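Local coordinates for cellulosomal scaffoldin adaptor protein B (Acetivibrio cellulolyticus, PDB 3BWZ) that serves as an adaptor scaffoldin of the bacterial cellulosome, this piece being a type II cohesin module, a kind of module that binds dockerins, at residues P50-S53 with A57-K60. Sequence-based numbering, arbitrary orientation.
With NO3 (nitrate ion), chain B.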
loop_
_atom_site.group_PDB
_atom_site.type_symbol
_atom_site.label_atom_id
_atom_site.label_comp_id
_atom_site.label_asym_id
_atom_site.label_seq_id
_atom_site.Cartn_x
_atom_site.Cartn_y
_atom_site.Cartn_z
ATOM N N PRO A 50 8.515 8.971 -3.100
ATOM C CA PRO A 50 8.392 7.572 -3.507
ATOM C C PRO A 50 9.318 7.280 -4.687
ATOM O O PRO A 50 9.382 8.056 -5.662
ATOM C CB PRO A 50 6.906 7.448 -3.879
ATOM C CG PRO A 50 6.504 8.809 -4.274
ATOM C CD PRO A 50 7.304 9.745 -3.431
ATOM N N VAL A 51 10.006 6.150 -4.606
ATOM C CA VAL A 51 10.966 5.692 -5.592
ATOM C C VAL A 51 10.734 4.210 -5.854
ATOM O O VAL A 51 10.290 3.466 -4.982
ATOM C CB VAL A 51 12.420 5.924 -5.134
ATOM C CG1 VAL A 51 12.685 7.422 -4.985
ATOM C CG2 VAL A 51 12.750 5.154 -3.851
ATOM N N THR A 52 11.042 3.785 -7.070
ATOM C CA THR A 52 10.958 2.372 -7.442
ATOM C C THR A 52 12.078 1.577 -6.777
ATOM O O THR A 52 13.028 2.121 -6.209
ATOM C CB THR A 52 11.043 2.203 -8.951
ATOM O OG1 THR A 52 12.389 2.492 -9.366
ATOM C CG2 THR A 52 10.020 3.072 -9.683
ATOM N N SER A 53 11.985 0.262 -6.866
ATOM C CA SER A 53 13.022 -0.622 -6.344
ATOM C C SER A 53 14.354 -0.420 -7.069
ATOM O O SER A 53 15.400 -0.768 -6.540
ATOM C CB SER A 53 12.542 -2.096 -6.411
ATOM O OG SER A 53 12.554 -2.443 -7.762
ATOM N N ALA A 57 12.486 7.928 -9.209
ATOM C CA ALA A 57 11.309 8.590 -8.677
ATOM C C ALA A 57 10.043 8.121 -9.371
ATOM O O ALA A 57 9.987 8.018 -10.590
ATOM C CB ALA A 57 11.429 10.085 -8.825
ATOM N N TYR A 58 8.994 7.886 -8.600
ATOM C CA TYR A 58 7.673 7.670 -9.195
ATOM C C TYR A 58 7.294 8.881 -10.008
ATOM O O TYR A 58 7.548 10.009 -9.587
ATOM C CB TYR A 58 6.586 7.527 -8.131
ATOM C CG TYR A 58 6.463 6.191 -7.432
ATOM C CD1 TYR A 58 7.541 5.321 -7.281
ATOM C CD2 TYR A 58 5.246 5.810 -6.874
ATOM C CE1 TYR A 58 7.407 4.122 -6.607
ATOM C CE2 TYR A 58 5.110 4.616 -6.203
ATOM C CZ TYR A 58 6.190 3.783 -6.048
ATOM O OH TYR A 58 6.035 2.601 -5.334
ATOM N N THR A 59 6.617 8.623 -11.132
ATOM C CA THR A 59 5.890 9.644 -11.875
ATOM C C THR A 59 4.427 9.631 -11.405
ATOM O O THR A 59 4.050 8.892 -10.506
ATOM C CB THR A 59 5.907 9.347 -13.373
ATOM O OG1 THR A 59 5.055 8.218 -13.592
ATOM C CG2 THR A 59 7.324 9.090 -13.869
ATOM N N LYS A 60 3.596 10.427 -12.063
ATOM C CA LYS A 60 2.169 10.452 -11.801
ATOM C C LYS A 60 1.464 9.140 -12.116
ATOM O O LYS A 60 0.310 9.002 -11.771
ATOM C CB LYS A 60 1.517 11.609 -12.563
ATOM C CG LYS A 60 1.917 13.005 -12.122
ATOM C CD LYS A 60 1.323 14.038 -13.083
ATOM C CE LYS A 60 2.072 15.337 -13.080
ATOM N NZ LYS A 60 1.711 16.145 -14.273
HETATM N N NO3 B . 9.346 -4.192 -8.481
HETATM O O1 NO3 B . 10.130 -4.466 -7.361
HETATM O O2 NO3 B . 9.599 -3.014 -9.174
HETATM O O3 NO3 B . 8.101 -4.836 -8.602
HETATM O O HOH W 1 8.317 10.498 -6.849
HETATM O O HOH W 2 8.423 1.553 -4.554
#
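Y58 lays its phenol ring over P50 CB where the edge strand 48-51 of the cohesin beta-sandwich runs out and the chain turns back on itself. V51 and A57 form a single isolated beta bridge, their CA atoms 4.2 Å apart, so the pairing is not continued; residues 52-56 make the connection.

The direct backbone link is the hydrogen bond from Y58 N to P50 O, 3.0 Å long and nearly straight at 172° on the hydrogen. The same oxygen accepts a second proton from a water that also donates to Y58 O, so P50 O is gripped twice and the water joins P50 O to Y58 O alongside the direct bond.

Apolar contact centres on a CH-pi interaction: P50 CB stands 3.8 Å from the centroid of the Y58 ring and 14° off the normal, hence over the face. With chi1 at -79°, Y58 CG sits beside its own backbone N, and the ring swings back over the strand. T52 adds CG2, 4.1 Å from Y58 CD1, while its backbone N meets the ring edge in plane. Beyond these segments, Y58 also touches V116 of strand 111-120 and P64, and V51 makes backbone hydrogen bonds with K117; the Y58 side chain and the V51 backbone thus both connect this part of the chain to strand 111-120.

Water also ties down the far end of the ring. One molecule donates to V51 O at 2.7 Å and is hydrogen-bonded at the same distance to Y58 OH, while Y58 CE1 approaches that carbonyl oxygen obliquely, to 3.4 Å.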